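Local coordinates for protein GH18 chiitnase (Pseudoalteromonas aurantia, PDB 6K7Z) that probably cleaves internal beta-1,4 bonds of chitin, as an endochitinase of glycoside hydrolase family 18 built on a TIM barrel, at residues 6-11 against 44-49; 20-25 against 270-275; 95-100 against 139-144; 172-177 against 212-217. All blocks are in the same frame, centred on the assembly; numbering follows the deposited sequence.

How the contacts relate
The chain starts with strand 3-8, whose outgoing end meets residues 44-49 in contact 1, closing a short loop across the second barrel strand, 25-33. Contact 2 begins inside that loop, at 20-25, and ends on the last helix, 269-277, so it crosses contact 1 and joins the N-terminal part of the chain to its C-terminal helix. Contacts 3 and 4 follow in series, both nested within the long loop of contact 2. Contact 3 pairs neighbouring outer helices, 93-106 and 130-144, and contact 4 sets helix 169-177 against the loop leading into strand 219-224. Contacts 1 and 2 touch where Thr6 meets Tyr23 and Val25, contacts 3 and 4 at Gln139 and Val177.

Contact 1: 6-11 against 44-49; sequences TYYNSG and SGAIAA
At the C-terminal mouth of the barrel, where strand 3-8 runs out into a loop, Asn9 meets the type I beta turn of Gly45 to Ala48. The main link is between backbones: Ala46 N donates to Asn9 O at 3.0 Å, in a nearly straight bond (171°) that arrives close to the line of the carbonyl. A water accepts from Ile47 N at 2.9 Å and can donate to Asn9 O, so two successive amides of the turn may serve one carbonyl, one directly and one through solvent. Tyr8 has its CG anti to the backbone N (chi1 -172°), which swings the ring toward the turn; its edge, at CD2, lies 4.0 Å from Ile47 CG2, while its hydroxyl is held by Val13 O. The methyl of Ala46 touches the same ring and comes within 3.4 Å of Gly11 CA. A side chain on Gly11 would probably collide with that methyl, and one on Gly45, whose backbone conformation by itself suits glycine, with Asn9 ND2, which bonds to Ala29 O in strand 25-33. Close approach probably relies on two glycines, and the polar link on backbone groups, so that side-chain chemistry contributes mainly apolar fit.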
loop_
_atom_site.group_PDB
_atom_site.type_symbol
_atom_site.label_atom_id
_atom_site.label_comp_id
_atom_site.label_asym_id
_atom_site.label_seq_id
_atom_site.Cartn_x
_atom_site.Cartn_y
_atom_site.Cartn_z
ATOM N N THR A 6 7.246 4.020 -1.377
ATOM C CA THR A 6 7.674 2.961 -2.277
ATOM C C THR A 6 7.510 1.624 -1.584
ATOM O O THR A 6 7.519 1.540 -0.356
ATOM C CB THR A 6 9.132 3.148 -2.753
ATOM O OG1 THR A 6 9.458 2.143 -3.725
ATOM C CG2 THR A 6 10.118 3.092 -1.580
ATOM N N TYR A 7 7.351 0.575 -2.388
ATOM C CA TYR A 7 7.390 -0.803 -1.911
ATOM C C TYR A 7 8.763 -1.414 -2.147
ATOM O O TYR A 7 9.365 -1.234 -3.209
ATOM C CB TYR A 7 6.345 -1.671 -2.605
ATOM C CG TYR A 7 4.939 -1.421 -2.130
ATOM C CD1 TYR A 7 4.206 -0.345 -2.631
ATOM C CD2 TYR A 7 4.352 -2.243 -1.186
ATOM C CE1 TYR A 7 2.932 -0.087 -2.196
ATOM C CE2 TYR A 7 3.055 -1.997 -0.741
ATOM C CZ TYR A 7 2.362 -0.918 -1.256
ATOM O OH TYR A 7 1.090 -0.651 -0.838
ATOM N N TYR A 8 9.254 -2.154 -1.157
ATOM C CA TYR A 8 10.515 -2.869 -1.284
ATOM C C TYR A 8 10.207 -4.361 -1.269
ATOM O O TYR A 8 9.869 -4.918 -0.223
ATOM C CB TYR A 8 11.474 -2.478 -0.168
ATOM C CG TYR A 8 12.866 -3.046 -0.340
ATOM C CD1 TYR A 8 13.787 -2.399 -1.143
ATOM C CD2 TYR A 8 13.259 -4.213 0.300
ATOM C CE1 TYR A 8 15.066 -2.881 -1.309
ATOM C CE2 TYR A 8 14.559 -4.715 0.127
ATOM C CZ TYR A 8 15.448 -4.037 -0.690
ATOM O OH TYR A 8 16.751 -4.488 -0.886
ATOM N N ASN A 9 10.322 -4.999 -2.434
ATOM C CA ASN A 9 10.160 -6.446 -2.559
ATOM C C ASN A 9 11.429 -7.041 -3.143
ATOM O O ASN A 9 12.137 -7.763 -2.438
ATOM C CB ASN A 9 8.925 -6.771 -3.405
ATOM C CG ASN A 9 8.615 -8.268 -3.465
ATOM O OD1 ASN A 9 8.650 -8.867 -4.534
ATOM N ND2 ASN A 9 8.291 -8.868 -2.321
ATOM N N SER A 10 11.759 -6.746 -4.405
ATOM C CA SER A 10 13.037 -7.155 -4.973
ATOM C C SER A 10 14.192 -6.479 -4.244
ATOM O O SER A 10 14.109 -5.307 -3.861
ATOM C CB SER A 10 13.099 -6.801 -6.460
ATOM O OG SER A 10 14.451 -6.753 -6.893
ATOM N N GLY A 11 15.291 -7.216 -4.081
ATOM C CA GLY A 11 16.451 -6.666 -3.408
ATOM C C GLY A 11 17.570 -6.177 -4.305
ATOM O O GLY A 11 18.702 -6.032 -3.833
ATOM N N SER A 44 8.225 -12.914 2.828
ATOM C CA SER A 44 8.736 -13.197 1.499
ATOM C C SER A 44 9.414 -11.939 0.976
ATOM O O SER A 44 9.168 -10.833 1.460
ATOM C CB SER A 44 7.628 -13.638 0.538
ATOM O OG SER A 44 6.621 -12.646 0.439
ATOM N N GLY A 45 10.295 -12.122 0.000
ATOM C CA GLY A 45 11.028 -11.009 -0.573
ATOM C C GLY A 45 12.423 -10.879 0.009
ATOM O O GLY A 45 12.860 -11.652 0.865
ATOM N N ALA A 46 13.138 -9.862 -0.482
ATOM C CA ALA A 46 14.527 -9.680 -0.084
ATOM C C ALA A 46 14.684 -9.399 1.404
ATOM O O ALA A 46 15.779 -9.574 1.943
ATOM C CB ALA A 46 15.146 -8.545 -0.892
ATOM N N ILE A 47 13.625 -8.955 2.080
ATOM C CA ILE A 47 13.740 -8.668 3.501
ATOM C C ILE A 47 13.956 -9.922 4.331
ATOM O O ILE A 47 14.443 -9.824 5.467
ATOM C CB ILE A 47 12.487 -7.937 4.017
ATOM C CG1 ILE A 47 11.235 -8.787 3.766
ATOM C CG2 ILE A 47 12.398 -6.526 3.415
ATOM C CD1 ILE A 47 9.934 -8.092 4.138
ATOM N N ALA A 48 13.602 -11.099 3.814
ATOM C CA ALA A 48 13.510 -12.298 4.648
ATOM C C ALA A 48 14.822 -13.075 4.676
ATOM O O ALA A 48 15.304 -13.540 3.637
ATOM C CB ALA A 48 12.386 -13.205 4.154
ATOM N N ALA A 49 15.384 -13.235 5.874
ATOM C CA ALA A 49 16.433 -14.237 6.079
ATOM C C ALA A 49 15.833 -15.631 6.195
ATOM O O ALA A 49 16.410 -16.611 5.705
ATOM C CB ALA A 49 17.242 -13.904 7.327
HETATM O O HOH W 1 11.338 -7.853 0.635
#

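Contact 2: 20-25 against 270-275; sequences ELPYDV and WIKAIA
Ile271, on the last helix of the barrel, lies across the face of Tyr23, and every side-chain carbon has a partner in segment 20-25. Its CB sits 3.5 Å from Tyr23 OH, at the rim of the aromatic group. With CG1 anti to the backbone N (chi1 -171°), the longer branch is carried over the ring: Ile271 CG1 stands 3.6 Å from the Tyr23 ring centroid, 20° off the normal, a CH-pi contact. The chain then bends, and the terminal CD1 settles 3.5 Å from Tyr23 CE1. The other branch, CG2, stays by the ring, 3.9 Å from Tyr23 CE2, and also reaches Pro22 CD at 4.0 Å and, more distantly, Leu21 CD2.

Pro22, the centre of an inverse gamma turn, presses its ring on the helix one turn further along, with CG 3.8 Å from Ala275 CB. At the margin, the aliphatic part of Lys272 crosses Leu21 at about a right angle, Lys272 CE to Leu21 CD2 3.6 Å. The contact is therefore essentially apolar, and the hydroxyl of Tyr23, which lies against Ile271, bonds to Asn259 of strand 256-260. Ile271 also touches Thr4 of strand 3-8, while Trp270 and Ile274 pack on strand 256-260 and helix 237-251, so the final helix lies over the seam where the first and last strands of the barrel pair.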
loop_
_atom_site.group_PDB
_atom_site.type_symbol
_atom_site.label_atom_id
_atom_site.label_comp_id
_atom_site.label_asym_id
_atom_site.label_seq_id
_atom_site.Cartn_x
_atom_site.Cartn_y
_atom_site.Cartn_z
ATOM N N GLU A 20 18.790 7.732 1.824
ATOM C CA GLU A 20 19.363 8.946 1.260
ATOM C C GLU A 20 18.532 9.508 0.117
ATOM O O GLU A 20 19.000 10.391 -0.603
ATOM C CB GLU A 20 20.798 8.690 0.796
ATOM C CG GLU A 20 21.655 7.975 1.838
ATOM C CD GLU A 20 21.970 8.813 3.070
ATOM O OE1 GLU A 20 21.541 9.982 3.154
ATOM O OE2 GLU A 20 22.658 8.280 3.974
ATOM N N LEU A 21 17.315 9.021 -0.064
ATOM C CA LEU A 21 16.442 9.443 -1.142
ATOM C C LEU A 21 15.201 10.116 -0.569
ATOM O O LEU A 21 14.902 9.971 0.622
ATOM C CB LEU A 21 16.059 8.234 -2.008
ATOM C CG LEU A 21 17.275 7.796 -2.823
ATOM C CD1 LEU A 21 17.028 6.415 -3.419
ATOM C CD2 LEU A 21 17.570 8.819 -3.915
ATOM N N PRO A 22 14.492 10.880 -1.362
ATOM C CA PRO A 22 13.361 11.660 -0.824
ATOM C C PRO A 22 12.079 10.840 -0.707
ATOM O O PRO A 22 11.032 11.179 -1.284
ATOM C CB PRO A 22 13.246 12.806 -1.839
ATOM C CG PRO A 22 13.702 12.210 -3.117
ATOM C CD PRO A 22 14.786 11.232 -2.766
ATOM N N TYR A 23 12.161 9.735 0.034
ATOM C CA TYR A 23 10.994 8.942 0.410
ATOM C C TYR A 23 10.540 9.310 1.811
ATOM O O TYR A 23 11.359 9.575 2.693
ATOM C CB TYR A 23 11.281 7.439 0.374
ATOM C CG TYR A 23 11.321 6.872 -1.025
ATOM C CD1 TYR A 23 10.167 6.806 -1.795
ATOM C CD2 TYR A 23 12.514 6.395 -1.566
ATOM C CE1 TYR A 23 10.195 6.300 -3.083
ATOM C CE2 TYR A 23 12.557 5.880 -2.847
ATOM C CZ TYR A 23 11.395 5.831 -3.599
ATOM O OH TYR A 23 11.449 5.314 -4.876
ATOM N N ASP A 24 9.230 9.313 2.014
ATOM C CA ASP A 24 8.694 9.452 3.358
ATOM C C ASP A 24 8.358 8.118 3.995
ATOM O O ASP A 24 8.496 7.974 5.217
ATOM C CB ASP A 24 7.445 10.332 3.340
ATOM C CG ASP A 24 7.738 11.728 2.863
ATOM O OD1 ASP A 24 8.643 12.371 3.441
ATOM O OD2 ASP A 24 7.081 12.173 1.902
ATOM N N VAL A 25 7.947 7.138 3.196
ATOM C CA VAL A 25 7.468 5.855 3.704
ATOM C C VAL A 25 8.012 4.746 2.819
ATOM O O VAL A 25 7.954 4.837 1.589
ATOM C CB VAL A 25 5.927 5.791 3.717
ATOM C CG1 VAL A 25 5.460 4.469 4.310
ATOM C CG2 VAL A 25 5.335 6.966 4.477
ATOM N N TRP A 270 14.096 8.340 -10.587
ATOM C CA TRP A 270 12.640 8.480 -10.680
ATOM C C TRP A 270 12.087 9.219 -9.468
ATOM O O TRP A 270 11.334 10.194 -9.609
ATOM C CB TRP A 270 11.996 7.093 -10.813
ATOM C CG TRP A 270 10.514 7.028 -11.168
ATOM C CD1 TRP A 270 9.988 6.786 -12.402
ATOM C CD2 TRP A 270 9.394 7.124 -10.271
ATOM N NE1 TRP A 270 8.617 6.748 -12.340
ATOM C CE2 TRP A 270 8.225 6.952 -11.045
ATOM C CE3 TRP A 270 9.264 7.343 -8.897
ATOM C CZ2 TRP A 270 6.953 7.014 -10.499
ATOM C CZ3 TRP A 270 7.998 7.403 -8.350
ATOM C CH2 TRP A 270 6.856 7.233 -9.145
ATOM N N ILE A 271 12.468 8.785 -8.263
ATOM C CA ILE A 271 11.906 9.427 -7.077
ATOM C C ILE A 271 12.416 10.851 -6.948
ATOM O O ILE A 271 11.683 11.738 -6.504
ATOM C CB ILE A 271 12.177 8.596 -5.805
ATOM C CG1 ILE A 271 11.400 9.175 -4.621
ATOM C CG2 ILE A 271 13.671 8.537 -5.461
ATOM C CD1 ILE A 271 9.915 9.271 -4.857
ATOM N N LYS A 272 13.653 11.121 -7.374
ATOM C CA LYS A 272 14.138 12.497 -7.325
ATOM C C LYS A 272 13.302 13.414 -8.222
ATOM O O LYS A 272 12.901 14.504 -7.799
ATOM C CB LYS A 272 15.611 12.545 -7.712
ATOM C CG LYS A 272 16.558 12.004 -6.634
ATOM C CD LYS A 272 18.002 12.019 -7.173
ATOM C CE LYS A 272 18.890 11.107 -6.383
ATOM N NZ LYS A 272 20.297 11.100 -6.895
ATOM N N ALA A 273 13.008 12.977 -9.449
ATOM C CA ALA A 273 12.223 13.816 -10.354
ATOM C C ALA A 273 10.779 13.960 -9.871
ATOM O O ALA A 273 10.196 15.051 -9.943
ATOM C CB ALA A 273 12.266 13.242 -11.773
ATOM N N ILE A 274 10.192 12.897 -9.365
ATOM C CA ILE A 274 8.846 12.965 -8.885
ATOM C C ILE A 274 8.766 13.855 -7.662
ATOM O O ILE A 274 7.902 14.650 -7.553
ATOM C CB ILE A 274 8.306 11.550 -8.543
ATOM C CG1 ILE A 274 8.025 10.819 -9.819
ATOM C CG2 ILE A 274 7.074 11.578 -7.676
ATOM C CD1 ILE A 274 6.794 11.292 -10.536
ATOM N N ALA A 275 9.687 13.670 -6.748
ATOM C CA ALA A 275 9.666 14.459 -5.525
ATOM C C ALA A 275 9.745 15.961 -5.835
ATOM O O ALA A 275 9.028 16.746 -5.323
ATOM C CB ALA A 275 10.703 14.025 -4.531
#

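Contact 3: 95-100 against 139-144; sequences KLADSL and QELRKR
Glu140 OE1 is gripped by two cations of its own helix, whose arrangement prepares the surface that Ala97 meets. Lys143 NZ reaches it at 2.8 Å from above the carboxylate plane, and Arg144 NH1 at 2.9 Å on the anti side, with a fairly straight N-H (165°). The same NH1 donates to Glu140 O, also at 2.9 Å, and both acceptors lie in the guanidinium plane. These bonds would fix the rotation of the guanidinium and probably favour an ionised Glu140.

Held in this way, the guanidinium of Arg144 turns one face to the methyl of Ala97, Arg144 NH1 to Ala97 CB 3.9 Å. Here two neighbouring outer helices of the TIM barrel, 93-106 and 130-144, run side by side with their axes 39° apart, and the small alanine lets the backbones approach: Ala97 CB is 3.5 Å from Glu140 CB. Arg144 leaves its helix with CG anti to the carbonyl carbon (chi1 -59°) and stays extended to NE, so its CD and NE pass along the backbone of Ala97 and Asp98. Asp98 OD1 remains 4.6 Å from Arg144 NE, beyond a salt bridge. If a methionine stood in place of Arg144, Glu140 would be likely to keep only Lys143 of its two cations, and Ala97 would probably lose the flat lid over its methyl. Deeper in the interface, Leu141 crosses Leu100 at about a right angle, Leu141 CD1 to Leu100 CB 3.8 Å. Beyond it, Leu100 and Leu96 also pack on Leu41 of strand 41-43.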
loop_
_atom_site.group_PDB
_atom_site.type_symbol
_atom_site.label_atom_id
_atom_site.label_comp_id
_atom_site.label_asym_id
_atom_site.label_seq_id
_atom_site.Cartn_x
_atom_site.Cartn_y
_atom_site.Cartn_z
ATOM N N LYS A 95 -7.410 -12.113 16.168
ATOM C CA LYS A 95 -6.197 -12.911 16.224
ATOM C C LYS A 95 -5.203 -12.457 15.168
ATOM O O LYS A 95 -4.004 -12.330 15.450
ATOM C CB LYS A 95 -6.542 -14.391 16.047
ATOM C CG LYS A 95 -5.358 -15.324 16.175
ATOM C CD LYS A 95 -5.802 -16.789 16.255
ATOM C CE LYS A 95 -4.619 -17.690 16.615
ATOM N NZ LYS A 95 -4.921 -19.155 16.538
ATOM N N LEU A 96 -5.686 -12.211 13.948
ATOM C CA LEU A 96 -4.833 -11.669 12.899
ATOM C C LEU A 96 -4.254 -10.323 13.317
ATOM O O LEU A 96 -3.041 -10.089 13.207
ATOM C CB LEU A 96 -5.633 -11.542 11.600
ATOM C CG LEU A 96 -4.908 -10.898 10.415
ATOM C CD1 LEU A 96 -3.686 -11.715 10.033
ATOM C CD2 LEU A 96 -5.838 -10.740 9.218
ATOM N N ALA A 97 -5.109 -9.435 13.838
ATOM C CA ALA A 97 -4.638 -8.121 14.269
ATOM C C ALA A 97 -3.535 -8.243 15.307
ATOM O O ALA A 97 -2.534 -7.518 15.251
ATOM C CB ALA A 97 -5.798 -7.301 14.826
ATOM N N ASP A 98 -3.697 -9.163 16.264
ATOM C CA ASP A 98 -2.692 -9.314 17.308
ATOM C C ASP A 98 -1.374 -9.802 16.732
ATOM O O ASP A 98 -0.303 -9.320 17.122
ATOM C CB ASP A 98 -3.183 -10.280 18.386
ATOM C CG ASP A 98 -2.083 -10.656 19.361
ATOM O OD1 ASP A 98 -1.768 -9.831 20.247
ATOM O OD2 ASP A 98 -1.516 -11.766 19.227
ATOM N N SER A 99 -1.429 -10.753 15.797
ATOM C CA SER A 99 -0.205 -11.208 15.140
ATOM C C SER A 99 0.481 -10.072 14.388
ATOM O O SER A 99 1.707 -9.915 14.457
ATOM C CB SER A 99 -0.523 -12.362 14.194
ATOM O OG SER A 99 -1.093 -13.451 14.900
ATOM N N LEU A 100 -0.291 -9.276 13.645
ATOM C CA LEU A 100 0.300 -8.170 12.894
ATOM C C LEU A 100 0.887 -7.116 13.832
ATOM O O LEU A 100 2.021 -6.650 13.636
ATOM C CB LEU A 100 -0.747 -7.542 11.972
ATOM C CG LEU A 100 -1.178 -8.311 10.719
ATOM C CD1 LEU A 100 -2.340 -7.596 10.053
ATOM C CD2 LEU A 100 -0.035 -8.452 9.732
ATOM N N GLN A 139 -10.205 -1.891 12.436
ATOM C CA GLN A 139 -10.558 -1.490 13.792
ATOM C C GLN A 139 -9.676 -2.191 14.815
ATOM O O GLN A 139 -9.160 -1.563 15.747
ATOM C CB GLN A 139 -12.033 -1.789 14.055
ATOM C CG GLN A 139 -12.994 -0.826 13.373
ATOM C CD GLN A 139 -14.445 -1.267 13.476
ATOM O OE1 GLN A 139 -14.735 -2.448 13.662
ATOM N NE2 GLN A 139 -15.364 -0.316 13.344
ATOM N N GLU A 140 -9.491 -3.502 14.657
ATOM C CA GLU A 140 -8.710 -4.258 15.628
ATOM C C GLU A 140 -7.242 -3.871 15.576
ATOM O O GLU A 140 -6.562 -3.834 16.608
ATOM C CB GLU A 140 -8.879 -5.754 15.377
ATOM C CG GLU A 140 -10.305 -6.234 15.495
ATOM C CD GLU A 140 -10.768 -6.289 16.934
ATOM O OE1 GLU A 140 -9.941 -6.028 17.844
ATOM O OE2 GLU A 140 -11.948 -6.614 17.151
ATOM N N LEU A 141 -6.736 -3.585 14.381
ATOM C CA LEU A 141 -5.346 -3.171 14.250
ATOM C C LEU A 141 -5.131 -1.796 14.868
ATOM O O LEU A 141 -4.140 -1.575 15.579
ATOM C CB LEU A 141 -4.964 -3.185 12.771
ATOM C CG LEU A 141 -3.549 -3.467 12.279
ATOM C CD1 LEU A 141 -2.912 -4.627 13.005
ATOM C CD2 LEU A 141 -3.625 -3.756 10.782
ATOM N N ARG A 142 -6.060 -0.871 14.617
ATOM C CA ARG A 142 -5.936 0.496 15.115
ATOM C C ARG A 142 -6.019 0.539 16.631
ATOM O O ARG A 142 -5.358 1.369 17.268
ATOM C CB ARG A 142 -7.024 1.376 14.489
ATOM C CG ARG A 142 -7.003 2.829 14.946
ATOM C CD ARG A 142 -5.608 3.424 14.776
ATOM N NE ARG A 142 -5.399 3.922 13.428
ATOM C CZ ARG A 142 -4.205 4.185 12.907
ATOM N NH1 ARG A 142 -3.105 3.982 13.615
ATOM N NH2 ARG A 142 -4.112 4.649 11.673
ATOM N N LYS A 143 -6.821 -0.358 17.209
ATOM C CA LYS A 143 -6.865 -0.541 18.653
ATOM C C LYS A 143 -5.478 -0.833 19.213
ATOM O O LYS A 143 -5.073 -0.255 20.230
ATOM C CB LYS A 143 -7.845 -1.673 18.966
ATOM C CG LYS A 143 -8.007 -2.016 20.430
ATOM C CD LYS A 143 -8.822 -3.307 20.594
ATOM C CE LYS A 143 -10.206 -3.184 19.976
ATOM N NZ LYS A 143 -10.921 -4.506 19.979
ATOM N N ARG A 144 -4.717 -1.696 18.533
ATOM C CA ARG A 144 -3.409 -2.135 19.004
ATOM C C ARG A 144 -2.267 -1.232 18.557
ATOM O O ARG A 144 -1.212 -1.233 19.203
ATOM C CB ARG A 144 -3.154 -3.573 18.535
ATOM C CG ARG A 144 -4.215 -4.543 19.044
ATOM C CD ARG A 144 -4.264 -5.848 18.273
ATOM N NE ARG A 144 -5.043 -6.863 18.991
ATOM C CZ ARG A 144 -6.373 -6.951 18.972
ATOM N NH1 ARG A 144 -7.100 -6.091 18.274
ATOM N NH2 ARG A 144 -6.984 -7.908 19.652
#

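Contact 4: 172-177 against 212-217; sequences EVVELV and PNMSPE
Asn213 has a left-handed backbone (phi 72°), and its CG lies anti to the carbonyl carbon (chi1 -61°), a combination that directs the amide to the carbonyl of Val174. Asn213 ND2 donates to Val174 O at 2.9 Å through an almost straight N-H (174°). The donor lies in the carbonyl plane, and the acceptor in the amide plane of the asparagine, so the two flat groups meet with their planes well matched to the bond. The same nitrogen is 3.4 Å from Glu175 O.

The carbonyl belongs to helix 169-177, one of the outer helices of the TIM barrel, and the asparagine to the loop that leads from helix 198-209 into strand 219-224. A leucine in place of Asn213 would probably leave Val174 O without this donor and weaken the tie between loop and helix.

Next to the bond, Pro212 and Glu175 lie alongside each other and point the same way, Pro212 CG resting 3.8 Å from Glu175 CG. Met214, the next residue of the loop, is bent at both chi2 and chi3, which folds its thioether across Val174 at about a right angle; Met214 CE and SD approach Val174 CG1 at 3.9 and 4.0 Å. Val174 and Met214 both also touch Leu184 of the barrel strand 183-187.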
loop_
_atom_site.group_PDB
_atom_site.type_symbol
_atom_site.label_atom_id
_atom_site.label_comp_id
_atom_site.label_asym_id
_atom_site.label_seq_id
_atom_site.Cartn_x
_atom_site.Cartn_y
_atom_site.Cartn_z
ATOM N N GLU A 172 -17.387 1.038 0.916
ATOM C CA GLU A 172 -17.894 0.644 2.224
ATOM C C GLU A 172 -16.814 0.775 3.285
ATOM O O GLU A 172 -17.073 1.269 4.387
ATOM C CB GLU A 172 -18.427 -0.788 2.174
ATOM C CG GLU A 172 -19.049 -1.266 3.485
ATOM C CD GLU A 172 -19.607 -2.692 3.414
ATOM O OE1 GLU A 172 -19.952 -3.162 2.305
ATOM O OE2 GLU A 172 -19.702 -3.343 4.482
ATOM N N VAL A 173 -15.588 0.353 2.968
ATOM C CA VAL A 173 -14.511 0.433 3.951
ATOM C C VAL A 173 -14.314 1.873 4.421
ATOM O O VAL A 173 -14.343 2.157 5.626
ATOM C CB VAL A 173 -13.209 -0.160 3.379
ATOM C CG1 VAL A 173 -12.051 0.100 4.328
ATOM C CG2 VAL A 173 -13.366 -1.662 3.148
ATOM N N VAL A 174 -14.109 2.808 3.486
ATOM C CA VAL A 174 -13.789 4.164 3.933
ATOM C C VAL A 174 -14.991 4.802 4.615
ATOM O O VAL A 174 -14.830 5.610 5.537
ATOM C CB VAL A 174 -13.263 5.051 2.784
ATOM C CG1 VAL A 174 -11.966 4.489 2.206
ATOM C CG2 VAL A 174 -14.319 5.245 1.692
ATOM N N GLU A 175 -16.204 4.433 4.207
ATOM C CA GLU A 175 -17.388 4.982 4.857
ATOM C C GLU A 175 -17.482 4.578 6.320
ATOM O O GLU A 175 -17.944 5.370 7.145
ATOM C CB GLU A 175 -18.633 4.540 4.106
ATOM C CG GLU A 175 -18.871 5.401 2.877
ATOM C CD GLU A 175 -19.895 4.822 1.943
ATOM O OE1 GLU A 175 -20.272 3.641 2.099
ATOM O OE2 GLU A 175 -20.313 5.559 1.039
ATOM N N LEU A 176 -17.039 3.373 6.668
ATOM C CA LEU A 176 -17.151 2.888 8.040
ATOM C C LEU A 176 -15.923 3.164 8.897
ATOM O O LEU A 176 -16.074 3.448 10.090
ATOM C CB LEU A 176 -17.446 1.387 8.047
ATOM C CG LEU A 176 -18.934 0.996 8.048
ATOM C CD1 LEU A 176 -19.628 1.575 9.278
ATOM C CD2 LEU A 176 -19.636 1.440 6.781
ATOM N N VAL A 177 -14.707 3.088 8.337
ATOM C CA VAL A 177 -13.495 3.198 9.151
ATOM C C VAL A 177 -12.438 4.092 8.506
ATOM O O VAL A 177 -11.280 4.091 8.933
ATOM C CB VAL A 177 -12.878 1.814 9.446
ATOM C CG1 VAL A 177 -13.855 0.920 10.226
ATOM C CG2 VAL A 177 -12.389 1.144 8.142
ATOM N N PRO A 212 -16.593 9.736 1.556
ATOM C CA PRO A 212 -16.710 10.002 2.997
ATOM C C PRO A 212 -15.445 9.600 3.747
ATOM O O PRO A 212 -14.891 8.520 3.529
ATOM C CB PRO A 212 -17.918 9.151 3.412
ATOM C CG PRO A 212 -18.786 9.110 2.155
ATOM C CD PRO A 212 -17.786 9.060 1.010
ATOM N N ASN A 213 -14.976 10.500 4.615
ATOM C CA ASN A 213 -13.782 10.387 5.451
ATOM C C ASN A 213 -12.489 10.506 4.655
ATOM O O ASN A 213 -11.417 10.527 5.259
ATOM C CB ASN A 213 -13.742 9.084 6.260
ATOM C CG ASN A 213 -14.916 8.967 7.197
ATOM O OD1 ASN A 213 -15.220 9.904 7.933
ATOM N ND2 ASN A 213 -15.621 7.844 7.132
ATOM N N MET A 214 -12.553 10.614 3.338
ATOM C CA MET A 214 -11.338 10.744 2.550
ATOM C C MET A 214 -11.023 12.212 2.279
ATOM O O MET A 214 -11.816 13.116 2.569
ATOM C CB MET A 214 -11.468 9.960 1.247
ATOM C CG MET A 214 -11.441 8.449 1.456
ATOM S SD MET A 214 -9.824 7.857 2.022
ATOM C CE MET A 214 -10.147 7.554 3.761
ATOM N N SER A 215 -9.837 12.439 1.730
ATOM C CA SER A 215 -9.353 13.767 1.377
ATOM C C SER A 215 -8.133 13.601 0.484
ATOM O O SER A 215 -7.613 12.483 0.359
ATOM C CB SER A 215 -8.994 14.549 2.637
ATOM O OG SER A 215 -7.877 13.954 3.264
ATOM N N PRO A 216 -7.624 14.670 -0.124
ATOM C CA PRO A 216 -6.342 14.546 -0.842
ATOM C C PRO A 216 -5.250 13.931 0.005
ATOM O O PRO A 216 -4.533 13.034 -0.464
ATOM C CB PRO A 216 -6.021 15.997 -1.215
ATOM C CG PRO A 216 -7.365 16.633 -1.344
ATOM C CD PRO A 216 -8.204 16.018 -0.269
ATOM N N GLU A 217 -5.130 14.370 1.264
ATOM C CA GLU A 217 -4.058 13.886 2.124
ATOM C C GLU A 217 -4.094 12.373 2.258
ATOM O O GLU A 217 -3.043 11.737 2.389
ATOM C CB GLU A 217 -4.161 14.555 3.494
ATOM C CG GLU A 217 -3.135 14.095 4.526
ATOM C CD GLU A 217 -1.786 14.784 4.383
ATOM O OE1 GLU A 217 -0.972 14.646 5.316
ATOM O OE2 GLU A 217 -1.531 15.456 3.352
#